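Local coordinates for D-mandelate dehydrogenase (Rhodotorula graminis, PDB 2W2K), which probably interconverts D-mandelate and its 2-keto acid with a nicotinamide cofactor, and belongs to the D-isomer-specific 2-hydroxyacid dehydrogenases, at residues Q25-I30 with R326-G331; T35-F40 with A71-H76. One frame throughout, in Å; residues are numbered along the deposited sequence.

Contact 1 (Q25-I30 with R326-G331); sequences QKFEVI and RFLLQG
Leu-329 lays its CD1 methyl against the Phe-27 ring and the aliphatic start of Lys-26, and this apolar touch carries most of the contact. The methyl touches both residues: it lies 3.7 Å from Phe-27 CZ and 3.9 Å from Lys-26 CB. Phe-27 and Leu-329 reach for each other from opposite directions, and the branch carbon Leu-329 CG follows its methyl in, 3.8 Å from Phe-27 CZ. Leu-328 adds a second methyl at the neighbouring ring position, with its CD1 3.9 Å from Phe-27 CE1. Both methyls meet the ring obliquely, at the adjacent atoms CZ and CE1. Leu-329 has CG beside its own backbone N (chi1 -61°) and a fully extended CD1, which is how that methyl gets as far as the ring.

The polar part belongs to Lys-26. Its chain runs extended beyond CG past Leu-329, and NZ forms salt bridges with Asp-325, one residue ahead of 326-331, and with Asp-22 on its own helix. One lysine thus ties the two helices by charge while its methylene groups line the apolar patch. On the backbone, Gln-330 N bonds to Arg-326 O at 3.2 Å, in a stretch with a wider pi-type turn, and Gly-331 departs from helical phi/psi with positive phi.

Helix 17-26 gives way at Phe-27 to edge strand 28-31 of the five-stranded parallel sheet, and the tail of helix 310-330, the last in the chain, packs against that junction. Phe-27 also meets Phe-23 of helix 17-26 and Val-6 of strand 5-8, while Leu-328 reaches Val-83 of strand 83-86.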
ATOM      1  N   GLN B  25     -32.170  24.975  11.868  1.00  8.34           N
ATOM      2  CA  GLN B  25     -33.588  25.402  11.794  1.00  6.96           C
ATOM      3  C   GLN B  25     -34.428  24.636  12.835  1.00  8.53           C
ATOM      4  O   GLN B  25     -35.223  25.229  13.574  1.00 10.62           O
ATOM      5  CB  GLN B  25     -34.131  25.195  10.352  1.00  9.33           C
ATOM      6  CG  GLN B  25     -35.547  25.803  10.064  1.00  9.23           C
ATOM      7  CD  GLN B  25     -36.701  25.095  10.780  1.00 13.01           C
ATOM      8  OE1 GLN B  25     -37.527  25.752  11.432  1.00 10.76           O
ATOM      9  NE2 GLN B  25     -36.780  23.756  10.646  1.00 13.86           N
ATOM     10  N   LYS B  26     -34.240  23.319  12.892  1.00  6.37           N
ATOM     11  CA  LYS B  26     -34.956  22.443  13.843  1.00  4.94           C
ATOM     12  C   LYS B  26     -34.572  22.645  15.331  1.00  8.52           C
ATOM     13  O   LYS B  26     -35.417  22.460  16.234  1.00  8.35           O
ATOM     14  CB  LYS B  26     -34.754  20.957  13.443  1.00  5.49           C
ATOM     15  CG  LYS B  26     -35.383  20.555  12.097  1.00 10.63           C
ATOM     16  CD  LYS B  26     -34.871  19.182  11.613  1.00 11.22           C
ATOM     17  CE  LYS B  26     -35.706  18.649  10.433  1.00 12.20           C
ATOM     18  NZ  LYS B  26     -35.053  17.439   9.788  1.00  7.55           N
ATOM     19  N   PHE B  27     -33.312  23.007  15.581  1.00  7.32           N
ATOM     20  CA  PHE B  27     -32.721  23.056  16.949  1.00  7.31           C
ATOM     21  C   PHE B  27     -32.038  24.409  17.233  1.00  6.89           C
ATOM     22  O   PHE B  27     -31.390  24.971  16.340  1.00  8.70           O
ATOM     23  CB  PHE B  27     -31.630  21.971  17.075  1.00  6.94           C
ATOM     24  CG  PHE B  27     -32.148  20.544  17.043  1.00  7.96           C
ATOM     25  CD1 PHE B  27     -32.914  20.037  18.100  1.00  6.55           C
ATOM     26  CD2 PHE B  27     -31.851  19.697  15.960  1.00 11.86           C
ATOM     27  CE1 PHE B  27     -33.405  18.705  18.076  1.00 11.07           C
ATOM     28  CE2 PHE B  27     -32.323  18.356  15.936  1.00  8.56           C
ATOM     29  CZ  PHE B  27     -33.101  17.870  17.004  1.00  8.33           C
ATOM     30  N   GLU B  28     -32.170  24.939  18.456  1.00  6.25           N
ATOM     31  CA  GLU B  28     -31.351  26.102  18.879  1.00  6.69           C
ATOM     32  C   GLU B  28     -29.939  25.614  19.253  1.00  8.92           C
ATOM     33  O   GLU B  28     -29.768  24.952  20.285  1.00  8.27           O
ATOM     34  CB  GLU B  28     -31.995  26.848  20.073  1.00  8.33           C
ATOM     35  CG  GLU B  28     -31.158  28.042  20.574  1.00  8.37           C
ATOM     36  CD  GLU B  28     -31.665  28.620  21.896  1.00 10.66           C
ATOM     37  OE1 GLU B  28     -32.711  28.159  22.395  1.00  8.77           O
ATOM     38  OE2 GLU B  28     -30.979  29.506  22.456  1.00 12.46           O
ATOM     39  N   VAL B  29     -28.940  25.934  18.417  1.00  7.93           N
ATOM     40  CA  VAL B  29     -27.540  25.474  18.628  1.00  6.40           C
ATOM     41  C   VAL B  29     -26.739  26.517  19.400  1.00  9.10           C
ATOM     42  O   VAL B  29     -26.652  27.693  18.982  1.00  7.98           O
ATOM     43  CB  VAL B  29     -26.830  25.116  17.268  1.00  7.76           C
ATOM     44  CG1 VAL B  29     -25.336  24.679  17.503  1.00  8.74           C
ATOM     45  CG2 VAL B  29     -27.560  23.958  16.599  1.00  5.80           C
ATOM     46  N   ILE B  30     -26.187  26.083  20.540  1.00  6.64           N
ATOM     47  CA  ILE B  30     -25.456  26.939  21.506  1.00  7.32           C
ATOM     48  C   ILE B  30     -23.919  26.660  21.469  1.00  9.52           C
ATOM     49  O   ILE B  30     -23.484  25.575  21.861  1.00  8.42           O
ATOM     50  CB  ILE B  30     -25.973  26.687  22.973  1.00  8.82           C
ATOM     51  CG1 ILE B  30     -27.525  26.670  23.042  1.00  8.15           C
ATOM     52  CG2 ILE B  30     -25.320  27.685  23.962  1.00  9.93           C
ATOM     53  CD1 ILE B  30     -28.068  25.883  24.272  1.00 13.17           C
ATOM     54  N   ARG B 326     -33.479  11.941  14.842  1.00  9.57           N
ATOM     55  CA  ARG B 326     -34.251  10.712  15.143  1.00  8.80           C
ATOM     56  C   ARG B 326     -34.736  10.654  16.610  1.00  9.79           C
ATOM     57  O   ARG B 326     -35.926  10.482  16.859  1.00 10.39           O
ATOM     58  CB  ARG B 326     -33.454   9.441  14.826  1.00  6.67           C
ATOM     59  CG  ARG B 326     -33.277   9.174  13.330  1.00 10.82           C
ATOM     60  CD  ARG B 326     -32.302   8.001  13.051  1.00 10.91           C
ATOM     61  NE  ARG B 326     -32.747   6.722  13.619  1.00 10.87           N
ATOM     62  CZ  ARG B 326     -33.461   5.786  12.983  1.00 20.27           C
ATOM     63  NH1 ARG B 326     -33.843   5.957  11.721  1.00 13.32           N
ATOM     64  NH2 ARG B 326     -33.786   4.666  13.623  1.00 13.20           N
ATOM     65  N   PHE B 327     -33.802  10.802  17.557  1.00  9.06           N
ATOM     66  CA  PHE B 327     -34.051  10.562  18.991  1.00  9.68           C
ATOM     67  C   PHE B 327     -34.880  11.663  19.690  1.00 11.62           C
ATOM     68  O   PHE B 327     -35.666  11.360  20.593  1.00 12.94           O
ATOM     69  CB  PHE B 327     -32.701  10.351  19.716  1.00  8.98           C
ATOM     70  CG  PHE B 327     -32.816   9.653  21.054  1.00  9.32           C
ATOM     71  CD1 PHE B 327     -32.998   8.265  21.130  1.00 10.40           C
ATOM     72  CD2 PHE B 327     -32.728  10.381  22.246  1.00  8.07           C
ATOM     73  CE1 PHE B 327     -33.093   7.609  22.363  1.00 12.31           C
ATOM     74  CE2 PHE B 327     -32.817   9.728  23.497  1.00 10.30           C
ATOM     75  CZ  PHE B 327     -32.997   8.343  23.555  1.00 14.23           C
ATOM     76  N   LEU B 328     -34.729  12.920  19.275  1.00 10.52           N
ATOM     77  CA  LEU B 328     -35.505  14.035  19.880  1.00 11.55           C
ATOM     78  C   LEU B 328     -36.785  14.449  19.146  1.00  9.62           C
ATOM     79  O   LEU B 328     -37.722  14.974  19.782  1.00  9.91           O
ATOM     80  CB  LEU B 328     -34.625  15.294  20.071  1.00  8.94           C
ATOM     81  CG  LEU B 328     -33.462  15.224  21.081  1.00 10.08           C
ATOM     82  CD1 LEU B 328     -32.830  16.614  21.260  1.00 11.95           C
ATOM     83  CD2 LEU B 328     -33.926  14.644  22.437  1.00 16.63           C
ATOM     84  N   LEU B 329     -36.818  14.266  17.824  1.00 10.28           N
ATOM     85  CA  LEU B 329     -37.946  14.773  16.991  1.00 11.72           C
ATOM     86  C   LEU B 329     -38.834  13.688  16.322  1.00 14.86           C
ATOM     87  O   LEU B 329     -40.042  13.900  16.116  1.00 15.14           O
ATOM     88  CB  LEU B 329     -37.463  15.789  15.949  1.00 11.38           C
ATOM     89  CG  LEU B 329     -36.783  17.079  16.455  1.00 15.03           C
ATOM     90  CD1 LEU B 329     -36.355  17.995  15.322  1.00 18.22           C
ATOM     91  CD2 LEU B 329     -37.662  17.816  17.440  1.00 14.70           C
ATOM     92  N   GLN B 330     -38.254  12.538  16.003  1.00 12.20           N
ATOM     93  CA  GLN B 330     -38.947  11.496  15.202  1.00 14.42           C
ATOM     94  C   GLN B 330     -39.508  10.308  16.014  1.00 14.64           C
ATOM     95  O   GLN B 330     -40.206   9.443  15.461  1.00 13.94           O
ATOM     96  CB  GLN B 330     -38.002  10.959  14.097  1.00 12.72           C
ATOM     97  CG  GLN B 330     -37.530  11.997  13.068  1.00 14.90           C
ATOM     98  CD  GLN B 330     -36.546  11.407  12.039  1.00 18.48           C
ATOM     99  OE1 GLN B 330     -36.724  10.291  11.547  1.00 24.00           O
ATOM    100  NE2 GLN B 330     -35.516  12.156  11.723  1.00 18.40           N
ATOM    101  N   GLY B 331     -39.199  10.237  17.313  1.00 12.44           N
ATOM    102  CA  GLY B 331     -39.579   9.058  18.123  1.00 12.09           C
ATOM    103  C   GLY B 331     -38.917   7.745  17.697  1.00 14.85           C
ATOM    104  O   GLY B 331     -39.465   6.667  17.942  1.00 13.54           O
TER

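Contact 2 (T35-F40 with A71-H76); sequences TTHDGF and ADLISH
Leu-73 points its CD1 methyl at the first turn of helix 37-45, where His-37 and Phe-40 receive it. The two short helices belong to the alpha/beta domain built on the five-stranded parallel sheet of this dehydrogenase family.

Three side chains carry the contact, and all three have CG anti to the backbone N. For Leu-73 (chi1 -177°) this extends the branch toward the other helix; for Phe-40 (chi1 -176°) it swings the ring across to meet it. CD1 approaches Phe-40 at the ring edge, near its plane, 3.8 Å from CD2. The same methyl meets the imidazole of His-37 obliquely, 3.8 Å from CE1. ND1 donates to the carbonyl of Ser-66, which helps set the turn of the ring, and the methyl lies against the same ND1-CE1 side.

A salt bridge between Asp-72 and Lys-41 adds a polar link between the helices. Thr-36 is the N-cap of helix 37-45, its OG1 accepting from Gly-39 N at 3.2 Å with an N-H...O angle of 154°. In 71-76, Ser-75 OG donates to Asp-72 O, 2.8 Å away, and also lies 3.6 Å above the plane of the His-76 ring, over its centre.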
ATOM      1  N   THR B  35     -12.708  27.367  26.863  1.00 17.16           N
ATOM      2  CA  THR B  35     -11.367  27.873  27.242  1.00 18.38           C
ATOM      3  C   THR B  35     -10.498  26.744  27.847  1.00 17.90           C
ATOM      4  O   THR B  35      -9.575  26.251  27.200  1.00 18.25           O
ATOM      5  CB  THR B  35     -11.437  29.103  28.228  1.00 17.33           C
ATOM      6  OG1 THR B  35     -12.165  28.756  29.418  1.00 17.30           O
ATOM      7  CG2 THR B  35     -12.107  30.314  27.572  1.00 18.56           C
ATOM      8  N   THR B  36     -10.797  26.344  29.087  1.00 18.38           N
ATOM      9  CA  THR B  36     -10.117  25.201  29.746  1.00 18.98           C
ATOM     10  C   THR B  36     -11.149  24.249  30.358  1.00 16.32           C
ATOM     11  O   THR B  36     -12.310  24.623  30.523  1.00 15.64           O
ATOM     12  CB  THR B  36      -9.122  25.665  30.864  1.00 21.07           C
ATOM     13  OG1 THR B  36      -9.849  26.236  31.967  1.00 19.45           O
ATOM     14  CG2 THR B  36      -8.112  26.682  30.316  1.00 22.74           C
ATOM     15  N   HIS B  37     -10.725  23.029  30.682  1.00 13.65           N
ATOM     16  CA  HIS B  37     -11.587  22.039  31.326  1.00 11.88           C
ATOM     17  C   HIS B  37     -12.201  22.543  32.646  1.00 14.42           C
ATOM     18  O   HIS B  37     -13.423  22.381  32.894  1.00 10.28           O
ATOM     19  CB  HIS B  37     -10.807  20.732  31.552  1.00 12.30           C
ATOM     20  CG  HIS B  37     -11.421  19.817  32.575  1.00 15.71           C
ATOM     21  ND1 HIS B  37     -12.378  18.870  32.260  1.00 10.81           N
ATOM     22  CD2 HIS B  37     -11.204  19.699  33.910  1.00 13.05           C
ATOM     23  CE1 HIS B  37     -12.720  18.213  33.355  1.00 12.07           C
ATOM     24  NE2 HIS B  37     -12.035  18.707  34.374  1.00 14.60           N
ATOM     25  N   ASP B  38     -11.359  23.114  33.518  1.00 15.64           N
ATOM     26  CA  ASP B  38     -11.849  23.597  34.818  1.00 17.09           C
ATOM     27  C   ASP B  38     -12.835  24.765  34.625  1.00 14.38           C
ATOM     28  O   ASP B  38     -13.816  24.889  35.375  1.00 14.69           O
ATOM     29  CB  ASP B  38     -10.687  24.005  35.757  1.00 16.04           C
ATOM     30  CG  ASP B  38     -10.077  22.800  36.535  1.00 23.10           C
ATOM     31  OD1 ASP B  38     -10.710  21.719  36.697  1.00 17.52           O
ATOM     32  OD2 ASP B  38      -8.939  22.955  37.006  1.00 21.78           O
ATOM     33  N   GLY B  39     -12.560  25.612  33.633  1.00 13.72           N
ATOM     34  CA  GLY B  39     -13.449  26.728  33.270  1.00 15.14           C
ATOM     35  C   GLY B  39     -14.826  26.284  32.753  1.00 16.19           C
ATOM     36  O   GLY B  39     -15.834  26.957  33.026  1.00 13.54           O
ATOM     37  N   PHE B  40     -14.863  25.156  32.026  1.00 13.85           N
ATOM     38  CA  PHE B  40     -16.127  24.516  31.534  1.00 14.22           C
ATOM     39  C   PHE B  40     -16.939  23.937  32.686  1.00 13.32           C
ATOM     40  O   PHE B  40     -18.164  24.090  32.727  1.00 10.06           O
ATOM     41  CB  PHE B  40     -15.800  23.416  30.495  1.00 13.86           C
ATOM     42  CG  PHE B  40     -17.020  22.757  29.834  1.00 13.51           C
ATOM     43  CD1 PHE B  40     -17.987  23.514  29.144  1.00 11.99           C
ATOM     44  CD2 PHE B  40     -17.154  21.378  29.856  1.00 10.88           C
ATOM     45  CE1 PHE B  40     -19.090  22.884  28.509  1.00 14.22           C
ATOM     46  CE2 PHE B  40     -18.248  20.720  29.223  1.00 10.01           C
ATOM     47  CZ  PHE B  40     -19.218  21.480  28.559  1.00  9.61           C
ATOM     48  N   ALA B  71     -16.626  11.991  36.235  1.00 14.22           N
ATOM     49  CA  ALA B  71     -17.780  12.062  37.156  1.00 15.09           C
ATOM     50  C   ALA B  71     -18.085  13.483  37.684  1.00 14.12           C
ATOM     51  O   ALA B  71     -19.273  13.868  37.771  1.00 11.72           O
ATOM     52  CB  ALA B  71     -17.587  11.087  38.327  1.00 14.51           C
ATOM     53  N   ASP B  72     -17.044  14.243  38.062  1.00 13.22           N
ATOM     54  CA  ASP B  72     -17.241  15.614  38.596  1.00 11.69           C
ATOM     55  C   ASP B  72     -17.857  16.576  37.562  1.00 12.59           C
ATOM     56  O   ASP B  72     -18.775  17.321  37.893  1.00 12.05           O
ATOM     57  CB  ASP B  72     -15.953  16.227  39.183  1.00 13.07           C
ATOM     58  CG  ASP B  72     -16.226  17.524  39.989  1.00 15.34           C
ATOM     59  OD1 ASP B  72     -16.992  17.485  40.982  1.00 15.62           O
ATOM     60  OD2 ASP B  72     -15.689  18.588  39.634  1.00 16.84           O
ATOM     61  N   LEU B  73     -17.323  16.570  36.334  1.00 10.33           N
ATOM     62  CA  LEU B  73     -17.900  17.362  35.223  1.00 10.52           C
ATOM     63  C   LEU B  73     -19.374  16.976  34.963  1.00  9.51           C
ATOM     64  O   LEU B  73     -20.269  17.852  34.885  1.00 10.08           O
ATOM     65  CB  LEU B  73     -17.027  17.192  33.956  1.00  7.84           C
ATOM     66  CG  LEU B  73     -17.388  17.995  32.682  1.00 12.65           C
ATOM     67  CD1 LEU B  73     -16.196  18.214  31.798  1.00 11.52           C
ATOM     68  CD2 LEU B  73     -18.516  17.290  31.885  1.00 10.88           C
ATOM     69  N   ILE B  74     -19.613  15.674  34.820  1.00  8.65           N
ATOM     70  CA  ILE B  74     -20.948  15.117  34.512  1.00 11.08           C
ATOM     71  C   ILE B  74     -22.016  15.464  35.580  1.00 12.32           C
ATOM     72  O   ILE B  74     -23.205  15.672  35.251  1.00 11.24           O
ATOM     73  CB  ILE B  74     -20.837  13.571  34.246  1.00  8.81           C
ATOM     74  CG1 ILE B  74     -20.115  13.317  32.900  1.00  8.21           C
ATOM     75  CG2 ILE B  74     -22.188  12.860  34.279  1.00  8.49           C
ATOM     76  CD1 ILE B  74     -19.663  11.853  32.664  1.00  8.40           C
ATOM     77  N   SER B  75     -21.583  15.546  36.841  1.00 11.24           N
ATOM     78  CA  SER B  75     -22.471  15.883  37.963  1.00 11.26           C
ATOM     79  C   SER B  75     -23.126  17.273  37.831  1.00 12.05           C
ATOM     80  O   SER B  75     -24.131  17.556  38.502  1.00 11.26           O
ATOM     81  CB  SER B  75     -21.743  15.754  39.324  1.00 13.49           C
ATOM     82  OG  SER B  75     -20.937  16.899  39.614  1.00 12.38           O
ATOM     83  N   HIS B  76     -22.570  18.135  36.980  1.00  9.72           N
ATOM     84  CA  HIS B  76     -23.116  19.496  36.815  1.00  9.63           C
ATOM     85  C   HIS B  76     -23.931  19.694  35.527  1.00  9.54           C
ATOM     86  O   HIS B  76     -24.317  20.813  35.240  1.00  9.87           O
ATOM     87  CB  HIS B  76     -21.997  20.545  36.890  1.00 11.78           C
ATOM     88  CG  HIS B  76     -21.252  20.522  38.196  1.00 16.67           C
ATOM     89  ND1 HIS B  76     -21.870  20.762  39.405  1.00 21.28           N
ATOM     90  CD2 HIS B  76     -19.958  20.247  38.483  1.00 22.58           C
ATOM     91  CE1 HIS B  76     -20.984  20.650  40.381  1.00 26.07           C
ATOM     92  NE2 HIS B  76     -19.817  20.337  39.849  1.00 24.13           N
TER

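Both contacts belong to the domain built on the five-stranded parallel sheet, and the chain passes quickly from one to the other: strand 28-31, which follows the helix end used in contact 1, is succeeded directly by helix 37-45 of contact 2. Their centres are 25 Å apart, and the nearest atoms stay about 8 Å apart without touching. Contact 1 joins distant parts of the sequence, bringing the last helix back to the first helix-strand junction, whereas contact 2 spans a much shorter gap, 30 residues. Neither includes a residue that binds NAD(+), such as Asp-194 or Asp-281; both lie away from those sites.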